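Local atomic coordinates of catalytic domain of the nuclear inclusion protein A (nia) (Tobacco etch virus, PDB entry 1LVM), a protein that cleaves the viral polyprotein at specific sequences, acting as a cysteine protease of chymotrypsin-like fold. Residues Glu110-Thr122 / Ser131-Ser143. The protein carries 1 engineered substitution. Sequence-based numbering, arbitrary orientation.
Sequences EPQREERICLVTT and SMVSDTSCTFPSS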
loop_
_atom_site.group_PDB
_atom_site.type_symbol
_atom_site.label_atom_id
_atom_site.label_comp_id
_atom_site.label_asym_id
_atom_site.label_seq_id
_atom_site.Cartn_x
_atom_site.Cartn_y
_atom_site.Cartn_z
ATOM N N GLU A 110 -13.674 1.484 1.860
ATOM C CA GLU A 110 -13.272 2.103 3.108
ATOM C C GLU A 110 -13.367 1.083 4.234
ATOM O O GLU A 110 -14.210 0.243 4.218
ATOM C CB GLU A 110 -14.196 3.251 3.471
ATOM C CG GLU A 110 -14.216 4.351 2.370
ATOM C CD GLU A 110 -14.958 5.588 2.859
ATOM O OE1 GLU A 110 -14.328 6.416 3.533
ATOM O OE2 GLU A 110 -16.159 5.697 2.578
ATOM N N PRO A 111 -12.460 1.169 5.223
ATOM C CA PRO A 111 -12.460 0.263 6.366
ATOM C C PRO A 111 -13.709 0.560 7.217
ATOM O O PRO A 111 -14.307 1.598 7.064
ATOM C CB PRO A 111 -11.146 0.592 7.084
ATOM C CG PRO A 111 -10.812 1.997 6.671
ATOM C CD PRO A 111 -11.286 2.084 5.230
ATOM N N GLN A 112 -14.101 -0.383 8.063
ATOM C CA GLN A 112 -15.270 -0.252 8.921
ATOM C C GLN A 112 -14.815 -0.443 10.341
ATOM O O GLN A 112 -14.051 -1.341 10.663
ATOM C CB GLN A 112 -16.303 -1.307 8.506
ATOM C CG GLN A 112 -16.814 -0.965 7.086
ATOM C CD GLN A 112 -17.671 -2.044 6.443
ATOM O OE1 GLN A 112 -17.953 -3.087 7.045
ATOM N NE2 GLN A 112 -18.088 -1.795 5.196
ATOM N N ARG A 113 -15.253 0.446 11.199
ATOM C CA ARG A 113 -14.818 0.370 12.594
ATOM C C ARG A 113 -14.939 -1.030 13.231
ATOM O O ARG A 113 -15.929 -1.762 13.059
ATOM C CB ARG A 113 -15.653 1.414 13.393
ATOM C CG ARG A 113 -15.174 1.592 14.781
ATOM C CD ARG A 113 -16.280 2.201 15.659
ATOM N NE ARG A 113 -15.696 2.714 16.896
ATOM C CZ ARG A 113 -15.094 3.895 16.981
ATOM N NH1 ARG A 113 -15.035 4.671 15.912
ATOM N NH2 ARG A 113 -14.491 4.266 18.103
ATOM N N GLU A 114 -13.889 -1.414 13.927
ATOM C CA GLU A 114 -13.852 -2.669 14.614
ATOM C C GLU A 114 -13.757 -3.924 13.752
ATOM O O GLU A 114 -13.702 -5.038 14.270
ATOM C CB GLU A 114 -15.061 -2.704 15.580
ATOM C CG GLU A 114 -14.805 -3.537 16.810
ATOM C CD GLU A 114 -15.448 -2.956 18.072
ATOM O OE1 GLU A 114 -16.552 -2.357 17.988
ATOM O OE2 GLU A 114 -14.836 -3.125 19.147
ATOM N N GLU A 115 -13.670 -3.777 12.435
ATOM C CA GLU A 115 -13.590 -4.996 11.653
ATOM C C GLU A 115 -12.224 -5.666 11.720
ATOM O O GLU A 115 -11.186 -5.050 12.047
ATOM C CB GLU A 115 -13.991 -4.731 10.197
ATOM C CG GLU A 115 -12.955 -3.982 9.413
ATOM C CD GLU A 115 -13.324 -3.928 7.930
ATOM O OE1 GLU A 115 -13.843 -4.922 7.380
ATOM O OE2 GLU A 115 -13.098 -2.889 7.306
ATOM N N ARG A 116 -12.225 -6.963 11.422
ATOM C CA ARG A 116 -11.015 -7.761 11.444
ATOM C C ARG A 116 -10.245 -7.709 10.118
ATOM O O ARG A 116 -10.840 -7.948 9.074
ATOM C CB ARG A 116 -11.344 -9.246 11.724
ATOM C CG ARG A 116 -12.031 -9.441 13.117
ATOM C CD ARG A 116 -12.531 -10.895 13.276
ATOM N NE ARG A 116 -11.425 -11.854 13.408
ATOM C CZ ARG A 116 -10.739 -12.096 14.529
ATOM N NH1 ARG A 116 -11.033 -11.457 15.667
ATOM N NH2 ARG A 116 -9.735 -12.974 14.514
ATOM N N ILE A 117 -8.955 -7.387 10.192
ATOM C CA ILE A 117 -8.128 -7.287 9.004
ATOM C C ILE A 117 -6.842 -8.049 9.172
ATOM O O ILE A 117 -6.445 -8.364 10.313
ATOM C CB ILE A 117 -7.805 -5.798 8.685
ATOM C CG1 ILE A 117 -7.038 -5.132 9.857
ATOM C CG2 ILE A 117 -9.133 -5.042 8.430
ATOM C CD1 ILE A 117 -6.660 -3.582 9.614
ATOM N N CYS A 118 -6.200 -8.393 8.047
ATOM C CA CYS A 118 -4.887 -8.999 8.115
ATOM C C CYS A 118 -4.038 -8.258 7.062
ATOM O O CYS A 118 -4.526 -7.503 6.210
ATOM C CB CYS A 118 -4.917 -10.534 7.825
ATOM S SG CYS A 118 -5.573 -10.892 6.136
ATOM N N LEU A 119 -2.755 -8.417 7.198
ATOM C CA LEU A 119 -1.810 -7.788 6.323
ATOM C C LEU A 119 -1.278 -8.837 5.370
ATOM O O LEU A 119 -0.783 -9.884 5.783
ATOM C CB LEU A 119 -0.661 -7.203 7.137
ATOM C CG LEU A 119 0.412 -6.418 6.361
ATOM C CD1 LEU A 119 -0.156 -5.118 5.915
ATOM C CD2 LEU A 119 1.600 -6.125 7.240
ATOM N N VAL A 120 -1.305 -8.503 4.089
ATOM C CA VAL A 120 -0.878 -9.423 3.038
ATOM C C VAL A 120 0.325 -8.942 2.324
ATOM O O VAL A 120 0.408 -7.760 2.014
ATOM C CB VAL A 120 -2.049 -9.637 2.028
ATOM C CG1 VAL A 120 -1.556 -10.568 0.779
ATOM C CG2 VAL A 120 -3.184 -10.364 2.819
ATOM N N THR A 121 1.293 -9.830 2.109
ATOM C CA THR A 121 2.465 -9.438 1.399
ATOM C C THR A 121 2.894 -10.541 0.445
ATOM O O THR A 121 2.230 -11.545 0.306
ATOM C CB THR A 121 3.603 -9.049 2.390
ATOM O OG1 THR A 121 4.064 -10.176 3.153
ATOM C CG2 THR A 121 3.089 -8.006 3.372
ATOM N N THR A 122 4.037 -10.329 -0.207
ATOM C CA THR A 122 4.566 -11.279 -1.163
ATOM C C THR A 122 6.087 -11.322 -0.867
ATOM O O THR A 122 6.723 -10.279 -0.633
ATOM C CB THR A 122 4.377 -10.784 -2.649
ATOM O OG1 THR A 122 2.981 -10.589 -2.907
ATOM C CG2 THR A 122 4.838 -11.846 -3.634
ATOM N N SER A 131 3.172 -15.644 -1.609
ATOM C CA SER A 131 2.219 -14.907 -0.796
ATOM C C SER A 131 2.343 -15.143 0.721
ATOM O O SER A 131 2.581 -16.285 1.129
ATOM C CB SER A 131 0.850 -15.324 -1.249
ATOM O OG SER A 131 0.701 -16.722 -1.126
ATOM N N MET A 132 2.111 -14.100 1.544
ATOM C CA MET A 132 2.245 -14.201 2.996
ATOM C C MET A 132 1.077 -13.476 3.631
ATOM O O MET A 132 0.668 -12.458 3.094
ATOM C CB MET A 132 3.577 -13.592 3.371
ATOM C CG MET A 132 4.703 -14.236 2.544
ATOM S SD MET A 132 6.370 -13.629 2.964
ATOM C CE MET A 132 6.409 -13.741 4.477
ATOM N N VAL A 133 0.535 -14.009 4.741
ATOM C CA VAL A 133 -0.632 -13.418 5.402
ATOM C C VAL A 133 -0.340 -13.419 6.876
ATOM O O VAL A 133 0.192 -14.391 7.436
ATOM C CB VAL A 133 -1.867 -14.280 5.197
ATOM C CG1 VAL A 133 -3.153 -13.471 5.544
ATOM C CG2 VAL A 133 -1.933 -14.700 3.759
ATOM N N SER A 134 -0.718 -12.322 7.509
ATOM C CA SER A 134 -0.411 -12.148 8.909
ATOM C C SER A 134 -1.573 -12.611 9.743
ATOM O O SER A 134 -2.622 -12.998 9.249
ATOM C CB SER A 134 -0.176 -10.644 9.208
ATOM O OG SER A 134 -1.443 -9.996 9.242
ATOM N N ASP A 135 -1.373 -12.514 11.048
ATOM C CA ASP A 135 -2.462 -12.829 11.931
ATOM C C ASP A 135 -3.387 -11.615 11.860
ATOM O O ASP A 135 -3.064 -10.592 11.287
ATOM C CB ASP A 135 -1.904 -13.084 13.343
ATOM C CG ASP A 135 -2.883 -13.800 14.269
ATOM O OD1 ASP A 135 -4.119 -13.897 14.018
ATOM O OD2 ASP A 135 -2.392 -14.258 15.318
ATOM N N THR A 136 -4.548 -11.754 12.455
ATOM C CA THR A 136 -5.629 -10.784 12.413
ATOM C C THR A 136 -5.673 -9.769 13.529
ATOM O O THR A 136 -5.469 -10.097 14.692
ATOM C CB THR A 136 -6.959 -11.560 12.432
ATOM O OG1 THR A 136 -6.980 -12.429 11.315
ATOM C CG2 THR A 136 -8.134 -10.616 12.320
ATOM N N SER A 137 -5.977 -8.531 13.156
ATOM C CA SER A 137 -6.102 -7.448 14.132
ATOM C C SER A 137 -7.455 -6.727 13.911
ATOM O O SER A 137 -7.968 -6.752 12.807
ATOM C CB SER A 137 -4.956 -6.468 13.858
ATOM O OG SER A 137 -5.141 -5.199 14.465
ATOM N N CYS A 138 -8.066 -6.144 14.958
ATOM C CA CYS A 138 -9.249 -5.304 14.723
ATOM C C CYS A 138 -8.652 -3.898 14.346
ATOM O O CYS A 138 -7.443 -3.673 14.444
ATOM C CB CYS A 138 -10.148 -5.207 15.967
ATOM S SG CYS A 138 -11.054 -6.764 16.316
ATOM N N THR A 139 -9.496 -2.984 13.908
ATOM C CA THR A 139 -9.031 -1.671 13.468
ATOM C C THR A 139 -10.000 -0.589 13.805
ATOM O O THR A 139 -11.221 -0.841 13.875
ATOM C CB THR A 139 -8.752 -1.711 11.909
ATOM O OG1 THR A 139 -8.100 -0.512 11.494
ATOM C CG2 THR A 139 -10.034 -1.916 11.099
ATOM N N PHE A 140 -9.447 0.615 14.036
ATOM C CA PHE A 140 -10.205 1.805 14.349
ATOM C C PHE A 140 -9.623 3.033 13.718
ATOM O O PHE A 140 -8.409 3.104 13.525
ATOM C CB PHE A 140 -10.240 2.052 15.873
ATOM C CG PHE A 140 -10.749 0.909 16.650
ATOM C CD1 PHE A 140 -9.881 -0.142 16.987
ATOM C CD2 PHE A 140 -12.081 0.894 17.113
ATOM C CE1 PHE A 140 -10.324 -1.185 17.782
ATOM C CE2 PHE A 140 -12.549 -0.158 17.920
ATOM C CZ PHE A 140 -11.657 -1.195 18.251
ATOM N N PRO A 141 -10.477 4.041 13.393
ATOM C CA PRO A 141 -9.871 5.238 12.795
ATOM C C PRO A 141 -9.106 6.036 13.828
ATOM O O PRO A 141 -9.512 6.123 14.998
ATOM C CB PRO A 141 -11.051 6.044 12.331
ATOM C CG PRO A 141 -12.088 5.701 13.365
ATOM C CD PRO A 141 -11.931 4.199 13.490
ATOM N N SER A 142 -8.014 6.628 13.396
ATOM C CA SER A 142 -7.262 7.540 14.258
ATOM C C SER A 142 -7.684 8.936 13.707
ATOM O O SER A 142 -7.359 9.263 12.568
ATOM C CB SER A 142 -5.768 7.356 14.088
ATOM O OG SER A 142 -5.120 8.365 14.852
ATOM N N SER A 143 -8.417 9.734 14.483
ATOM C CA SER A 143 -8.904 11.066 14.036
ATOM C C SER A 143 -10.013 11.020 13.017
ATOM O O SER A 143 -11.021 10.328 13.168
ATOM C CB SER A 143 -7.816 11.921 13.381
ATOM O OG SER A 143 -6.760 12.279 14.269
#
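Ser134 OG takes part in two bonds, receiving the backbone N-H of Leu119 (N to OG 2.9 Å, 169° at the hydrogen) and donating to the carbonyl of its neighbour Asp135. Its chi1 of 76° sets OG between its own N and carbonyl carbon, turned to the opposing strand, while Ser134 N bonds Leu119 O. The hydroxyl thus stands in for a main-chain acceptor where the antiparallel pairing slips by one residue, between the Thr121-Met132 and Ile117-Ser137 hydrogen-bonded pairs. Beside this break Cys118 SG rests on Val133 CG1 at 3.6 Å. Thr136 CG2 sits over one face of the Arg116 guanidinium, 3.3 Å above its plane and offset toward the rim. On the face that carries Ile117, its CD1 abuts Thr139 CB at 3.6 Å, and both side chains reach Phe187; Thr139 OG1 bonds Lys149 O. A type II turn, Gln112 to Glu115, presents Glu114 N to Thr139 O (2.7 Å), and the Glu114 carboxylate borders the Phe140 ring edge, OE2 to CZ 3.8 Å. Glu115, salt-bridged to Arg109, also takes Gln112 N on OE2, bracing the turn. Strands 116-123 and 130-142 thereby form a hairpin of the six-stranded barrel, a side-chain hydroxyl keeping Leu119 N bonded through the register shift.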